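Local atomic coordinates of Ras-related protein Rab-7L1 (PDB entry 6HH2), a protein that binds GTP and GDP as a Rab-family small GTPase, regulates traffic between endosomes, lysosomes and the Golgi, and recruits and stimulates the kinase LRRK2. Residues 77-80 with 81-84; 160-163 with 164-167; 171-174 with 175-179. The protein carries 4 engineered substitutions. One frame throughout, in Å; residues are numbered along the deposited sequence. Where two conformers were deposited one is given.

In the fold
All three contacts are local, each within one continuous piece of chain of the Ras-like fold. Contact 1 closes a short helix and is partly buried: its tyrosines turn inward while R78, L79 and R82 stay on the surface. Contact 2 lies at the surface on the opposite side of the chain's centre, about 26 Å from contact 1 between centres; it starts beside the guanine of GDP, and its two segments are joined by waters rather than direct hydrogen bonds. Contact 3, also partly buried, shares helix 165-178 with contact 2 but lies farther along it. There regular helical bonding goes with isoleucine and methionine side chains directed onto the central sheet.

Contact 1 of 3, residues 77-80 with 81-84; sequences TRLY and YRDA
R78 and Y81 make the main side-chain contact of this single helical turn. The Y81 ring folds back over the turn because CG sits between its own backbone N and carbonyl carbon (chi1 65°), and one ring face comes to rest on the backbone of R78. R78 CA lies 3.7 Å from the ring centroid, somewhat off centre, in a CH-pi contact. The R78 side chain then runs alongside the tyrosine in the same direction, its guanidinium plane turned steeply against the ring, and NE stays 3.6 Å from Y81 OH. One residue further on, L79 and R82 repeat the side-by-side theme with different chemistry: L79 CD2 sits over the centre of one guanidinium face, 3.5 Å from R82 CZ. R82 also has its CG between N and C (chi1 62°), but its chain continues extended to NE. A water links the chain back to the turn, donating to L79 O at 2.7 Å and accepting from R82 NE at 2.8 Å.

Two backbone bonds close the turn, Y81 N to T77 O (2.9 Å) and R82 N to R78 O (3.0 Å), with T77 at the N-cap. R82 then leaves helical geometry, and a type II turn from Y81 to A84 carries the chain out, D83 taking the positive phi of its third position. By sequence, YYRDA matches the YYRGA-type element of Rab proteins. Y80 turns inward onto L14 and V16 of strand 8-17, and its OH bonds to W65 O. K12 NZ of the same strand bonds to Y80 O and R82 O, tying the end of helix 78-81 to the sheet just before strand 86-92 begins.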
# COMPACT_ATOMS: atom_id res chain seq x y z
N THR A 77 6.46 10.41 8.50
CA THR A 77 7.44 10.54 9.57
C THR A 77 8.36 9.33 9.63
O THR A 77 8.01 8.22 9.17
CB THR A 77 6.75 10.67 10.93
OG1 THR A 77 5.90 9.52 11.15
CG2 THR A 77 5.91 12.01 11.02
N ARG A 78 9.53 9.56 10.21
CA ARG A 78 10.57 8.51 10.24
C ARG A 78 10.13 7.22 10.91
O ARG A 78 10.40 6.14 10.39
CB ARG A 78 11.85 9.04 10.85
CG ARG A 78 12.99 8.01 10.85
CD ARG A 78 14.27 8.64 11.33
NE ARG A 78 14.64 9.79 10.51
CZ ARG A 78 14.48 11.06 10.89
NH1 ARG A 78 13.97 11.36 12.10
NH2 ARG A 78 14.84 12.06 10.06
N LEU A 79 9.48 7.27 12.08
CA LEU A 79 9.05 6.01 12.69
C LEU A 79 8.08 5.26 11.77
O LEU A 79 8.10 4.02 11.69
CB LEU A 79 8.39 6.27 14.05
CG LEU A 79 9.36 6.71 15.13
CD1 LEU A 79 8.58 6.89 16.47
CD2 LEU A 79 10.48 5.68 15.29
N TYR A 80 7.23 5.99 11.04
CA TYR A 80 6.32 5.37 10.10
C TYR A 80 7.06 4.72 8.93
O TYR A 80 6.81 3.55 8.60
CB TYR A 80 5.32 6.43 9.62
CG TYR A 80 4.38 5.84 8.61
CD1 TYR A 80 3.28 5.07 8.99
CD2 TYR A 80 4.61 6.04 7.24
CE1 TYR A 80 2.43 4.51 8.05
CE2 TYR A 80 3.79 5.48 6.29
CZ TYR A 80 2.69 4.73 6.70
OH TYR A 80 1.90 4.19 5.73
N TYR A 81 7.92 5.49 8.22
CA TYR A 81 8.43 4.93 6.95
C TYR A 81 9.64 4.02 7.12
O TYR A 81 9.92 3.23 6.21
CB TYR A 81 8.74 6.05 5.91
CG TYR A 81 9.87 7.02 6.25
CD1 TYR A 81 11.21 6.61 6.31
CD2 TYR A 81 9.59 8.36 6.59
CE1 TYR A 81 12.23 7.49 6.66
CE2 TYR A 81 10.60 9.23 6.88
CZ TYR A 81 11.93 8.83 6.97
OH TYR A 81 12.95 9.69 7.31
N ARG A 82 10.35 4.05 8.24
CA ARG A 82 11.66 3.42 8.31
C ARG A 82 11.56 1.92 8.05
O ARG A 82 10.61 1.26 8.47
CB ARG A 82 12.35 3.69 9.65
CG ARG A 82 11.63 3.15 10.87
CD ARG A 82 12.44 3.51 12.15
NE ARG A 82 11.88 2.83 13.31
CZ ARG A 82 12.42 2.86 14.52
NH1 ARG A 82 13.55 3.51 14.73
NH2 ARG A 82 11.82 2.21 15.52
N ASP A 83 12.51 1.43 7.25
CA ASP A 83 12.69 -0.01 7.00
C ASP A 83 11.58 -0.65 6.17
O ASP A 83 11.44 -1.87 6.15
CB ASP A 83 12.90 -0.79 8.30
CG ASP A 83 14.06 -0.24 9.11
OD1 ASP A 83 15.16 -0.12 8.54
OD2 ASP A 83 13.87 0.11 10.31
N ALA A 84 10.76 0.14 5.49
CA ALA A 84 9.69 -0.42 4.68
C ALA A 84 10.26 -1.07 3.42
O ALA A 84 11.30 -0.66 2.90
CB ALA A 84 8.70 0.65 4.23
O HOH W 1 9.10 2.22 13.41

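Contact 2 of 3, residues 160-163 with 164-167; sequences KENK and NINE. With GDP (guanosine-5'-diphosphate), chain B.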
# COMPACT_ATOMS: atom_id res chain seq x y z
N LYS A 160 -14.53 -1.80 -1.33
CA LYS A 160 -15.93 -2.06 -0.99
C LYS A 160 -16.44 -3.37 -1.59
O LYS A 160 -17.10 -4.15 -0.90
CB LYS A 160 -16.80 -0.89 -1.44
CG LYS A 160 -18.29 -1.15 -1.29
CD LYS A 160 -19.10 0.11 -1.55
CE LYS A 160 -20.57 -0.21 -1.76
NZ LYS A 160 -21.34 1.00 -2.19
N GLU A 161 -16.15 -3.61 -2.87
CA GLU A 161 -16.62 -4.82 -3.54
C GLU A 161 -15.56 -5.92 -3.55
O GLU A 161 -15.77 -6.96 -4.19
CB GLU A 161 -16.97 -4.50 -4.99
CG GLU A 161 -18.06 -3.47 -5.19
CD GLU A 161 -18.31 -3.21 -6.68
OE1 GLU A 161 -17.40 -3.47 -7.53
OE2 GLU A 161 -19.44 -2.77 -7.00
N ASN A 162 -14.43 -5.69 -2.89
CA ASN A 162 -13.31 -6.63 -2.85
C ASN A 162 -12.83 -6.98 -4.25
O ASN A 162 -12.52 -8.15 -4.54
CB ASN A 162 -13.64 -7.87 -2.01
CG ASN A 162 -12.39 -8.58 -1.47
OD1 ASN A 162 -11.36 -7.96 -1.19
ND2 ASN A 162 -12.51 -9.90 -1.31
N LYS A 163 -12.77 -5.99 -5.13
CA LYS A 163 -12.31 -6.15 -6.51
C LYS A 163 -10.82 -5.83 -6.59
O LYS A 163 -10.40 -4.71 -6.32
CB LYS A 163 -13.07 -5.26 -7.50
CG LYS A 163 -12.64 -5.48 -8.99
CD LYS A 163 -13.37 -4.51 -9.91
CE LYS A 163 -13.16 -4.85 -11.37
NZ LYS A 163 -13.99 -3.93 -12.22
N ASN A 164 -10.05 -6.81 -7.08
CA ASN A 164 -8.61 -6.70 -7.35
C ASN A 164 -7.75 -6.55 -6.10
O ASN A 164 -6.55 -6.39 -6.24
CB ASN A 164 -8.21 -5.56 -8.31
CG ASN A 164 -8.47 -5.86 -9.78
OD1 ASN A 164 -8.30 -6.99 -10.26
ND2 ASN A 164 -8.87 -4.84 -10.52
N ILE A 165 -8.31 -6.60 -4.88
CA ILE A 165 -7.51 -6.33 -3.69
C ILE A 165 -6.49 -7.43 -3.46
O ILE A 165 -5.28 -7.19 -3.36
CB ILE A 165 -8.42 -6.20 -2.46
CG1 ILE A 165 -9.42 -5.06 -2.68
CG2 ILE A 165 -7.56 -6.09 -1.20
CD1 ILE A 165 -8.79 -3.73 -2.86
N ASN A 166 -6.98 -8.67 -3.38
CA ASN A 166 -6.07 -9.76 -3.06
C ASN A 166 -5.02 -9.95 -4.15
O ASN A 166 -3.85 -10.24 -3.87
CB ASN A 166 -6.85 -11.05 -2.89
CG ASN A 166 -7.72 -11.00 -1.62
OD1 ASN A 166 -7.56 -10.13 -0.76
ND2 ASN A 166 -8.63 -11.97 -1.53
N GLU A 167 -5.42 -9.79 -5.41
CA GLU A 167 -4.48 -10.04 -6.49
C GLU A 167 -3.45 -8.91 -6.61
O GLU A 167 -2.28 -9.19 -6.88
CB GLU A 167 -5.26 -10.22 -7.80
CG GLU A 167 -5.97 -11.57 -7.90
CD GLU A 167 -4.99 -12.70 -8.07
OE1 GLU A 167 -4.53 -13.24 -7.04
OE2 GLU A 167 -4.60 -13.03 -9.21
PB GDP B . -9.08 6.34 4.89
O1B GDP B . -8.17 6.41 3.72
O2B GDP B . -9.49 7.67 5.43
O3B GDP B . -8.62 5.39 5.97
O3A GDP B . -10.47 5.74 4.25
PA GDP B . -11.51 4.72 4.89
O1A GDP B . -11.02 3.30 4.80
O2A GDP B . -11.89 5.24 6.27
O5' GDP B . -12.76 4.86 3.91
C5' GDP B . -13.45 6.09 3.76
C4' GDP B . -14.86 5.82 3.25
O4' GDP B . -14.75 5.28 1.89
C3' GDP B . -15.52 4.73 4.07
O3' GDP B . -16.91 5.08 4.13
C2' GDP B . -15.33 3.47 3.24
O2' GDP B . -16.40 2.56 3.46
C1' GDP B . -15.41 4.05 1.85
N9 GDP B . -14.70 3.22 0.87
C8 GDP B . -13.47 2.66 1.03
N7 GDP B . -13.11 1.98 -0.11
C5 GDP B . -14.14 2.13 -0.98
C6 GDP B . -14.43 1.66 -2.34
O6 GDP B . -13.63 0.93 -2.95
N1 GDP B . -15.59 2.06 -2.86
C2 GDP B . -16.53 2.81 -2.26
N2 GDP B . -17.72 3.13 -2.89
N3 GDP B . -16.33 3.23 -0.98
C4 GDP B . -15.17 2.92 -0.36
O HOH W 2 -9.76 -9.43 -3.86
O HOH W 3 -9.43 -8.97 0.63
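The flat carboxamide of N162 meets I165 through its oxygen, with OD1 3.7 Å from I165 CB and the two side chains crossing at about a right angle. The guanine of GDP is the larger flat group. One of its faces carries the aliphatic part of K160: CB is 3.5 Å from GDP N1, and CD reaches above N2, at the outer rim of the base. K160 stretches across the base this way because its CG is anti to the backbone N (chi1 173°) and the rest of the chain is extended. From the same face, K160 N gives GDP O6 a weak bond of 3.3 Å, arriving from above the base plane.

No direct hydrogen bond joins 160-163 to 164-167; two waters do the work. One donates to N162 O and accepts from N166 N at 2.9 Å, meeting an amide of the first helical turn just beyond the N-cap residue N164. The other donates to both side-chain oxygens, N162 OD1 at 2.8 Å and N166 OD1 at 2.6 Å, bridging two acceptor oxygens that could not bond to each other directly.

S158, V159 and K160 correspond to the guanine-recognition loop that follows the last strand in small GTPases. N162 and K163 both face S158 in a G1 beta bulge, N162 having positive phi. From there the chain enters helix 165-178: K163 NZ reaches back in a salt bridge to E156 at the end of strand 153-156, I165 packs on T157 and V159, and N162 and N166 touch R29 and Y30 of helix 23-30.

Contact 3 of 3, residues 171-174 with 175-179; sequences VLIE and KMMRN
V171 O and K175 N begin a set of four consecutive i to i+4 backbone bonds that hold this part of helix 165-178 together. K175 N donates to V171 O at 3.0 Å, M176 N to L172 O at 2.9 Å, M177 N to I173 O at 2.9 Å, and R178 N to E174 O at 3.0 Å. The M176 and M177 bonds are the straighter ones, with N-H...O angles of 162° and 160°.

Apolar packing comes second. M176 leaves the backbone with CG anti to its carbonyl carbon and then bends at chi3 (-66°), which swings the terminal methyl back along the helix. CE ends between two residues of the preceding turn, 4.2 Å from I173 CG1 and 4.5 Å from L172 CG, so one methionine tip bridges both. The I173 and M176 side chains cross obliquely. M177 meets I173 with the base of its chain instead: CG lies 4.4 Å from I173 CG2, and bends at chi2 and chi3 then lead the sulfur and methyl away from this turn.

The charged side chains make a third group and turn to other partners. E174 is extended beyond CG, and its OE2 forms a salt bridge with R170, one turn earlier on the same helix. K175, bent at chi2 and chi3, has its end led away from the preceding turn and touches P122.

The result is an amphipathic helix. I173, M176 and M177 rest on L52 and W54, V60 and L62, and H9, F11 and V13, spanning strands 48-55, 58-66 and 8-17. This is the C-terminal helix of the Ras-like GTPase fold, laid against the central beta sheet.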
# COMPACT_ATOMS: atom_id res chain seq x y z
N VAL A 171 0.64 -9.70 -6.17
CA VAL A 171 1.76 -9.42 -7.08
C VAL A 171 2.79 -8.53 -6.41
O VAL A 171 3.99 -8.64 -6.70
CB VAL A 171 1.29 -8.89 -8.46
CG1 VAL A 171 0.32 -9.90 -9.13
CG2 VAL A 171 0.77 -7.48 -8.36
N LEU A 172 2.37 -7.68 -5.48
CA LEU A 172 3.33 -6.91 -4.70
C LEU A 172 4.17 -7.82 -3.79
O LEU A 172 5.39 -7.62 -3.68
CB LEU A 172 2.61 -5.84 -3.90
CG LEU A 172 3.52 -4.88 -3.13
CD1 LEU A 172 4.41 -4.08 -4.06
CD2 LEU A 172 2.65 -3.96 -2.27
N ILE A 173 3.55 -8.81 -3.14
CA ILE A 173 4.33 -9.76 -2.34
C ILE A 173 5.36 -10.47 -3.19
O ILE A 173 6.51 -10.66 -2.77
CB ILE A 173 3.40 -10.78 -1.67
CG1 ILE A 173 2.53 -10.07 -0.65
CG2 ILE A 173 4.21 -11.96 -1.02
CD1 ILE A 173 1.36 -11.00 -0.10
N GLU A 174 4.95 -10.90 -4.38
CA GLU A 174 5.89 -11.63 -5.21
C GLU A 174 7.05 -10.74 -5.62
O GLU A 174 8.20 -11.21 -5.68
CB GLU A 174 5.16 -12.27 -6.39
CG GLU A 174 4.04 -13.24 -5.90
CD GLU A 174 3.42 -14.06 -6.99
OE1 GLU A 174 3.99 -14.04 -8.10
OE2 GLU A 174 2.41 -14.77 -6.75
N LYS A 175 6.79 -9.45 -5.81
CA LYS A 175 7.89 -8.54 -6.13
C LYS A 175 8.81 -8.33 -4.93
O LYS A 175 10.03 -8.23 -5.08
CB LYS A 175 7.31 -7.19 -6.60
CG LYS A 175 8.40 -6.11 -6.86
CD LYS A 175 9.23 -6.48 -8.08
CE LYS A 175 8.53 -6.03 -9.35
NZ LYS A 175 9.46 -6.29 -10.48
N MET A 176 8.24 -8.19 -3.73
CA MET A 176 9.08 -8.04 -2.54
C MET A 176 9.93 -9.28 -2.31
O MET A 176 11.09 -9.18 -1.90
CB MET A 176 8.22 -7.76 -1.32
CG MET A 176 7.53 -6.35 -1.37
SD MET A 176 6.73 -5.92 0.16
CE MET A 176 5.38 -7.16 0.26
N MET A 177 9.38 -10.47 -2.61
CA MET A 177 10.19 -11.69 -2.52
C MET A 177 11.33 -11.68 -3.54
O MET A 177 12.47 -12.04 -3.22
CB MET A 177 9.30 -12.93 -2.69
CG MET A 177 8.38 -13.18 -1.49
SD MET A 177 9.31 -13.72 -0.05
CE MET A 177 9.71 -15.42 -0.50
N ARG A 178 11.05 -11.24 -4.76
CA ARG A 178 12.09 -11.15 -5.78
C ARG A 178 13.18 -10.17 -5.38
O ARG A 178 14.36 -10.39 -5.64
CB ARG A 178 11.47 -10.75 -7.11
CG ARG A 178 12.45 -10.90 -8.28
CD ARG A 178 11.82 -10.60 -9.63
NE ARG A 178 12.84 -10.68 -10.69
CZ ARG A 178 12.58 -10.55 -11.99
NH1 ARG A 178 11.33 -10.32 -12.40
NH2 ARG A 178 13.57 -10.63 -12.87
N ASN A 179 12.80 -9.08 -4.72
CA ASN A 179 13.78 -8.09 -4.31
C ASN A 179 14.55 -8.51 -3.06
O ASN A 179 15.48 -7.79 -2.68
CB ASN A 179 13.08 -6.77 -3.99
CG ASN A 179 12.60 -6.04 -5.22
OD1 ASN A 179 13.02 -6.35 -6.34
ND2 ASN A 179 11.75 -5.02 -5.03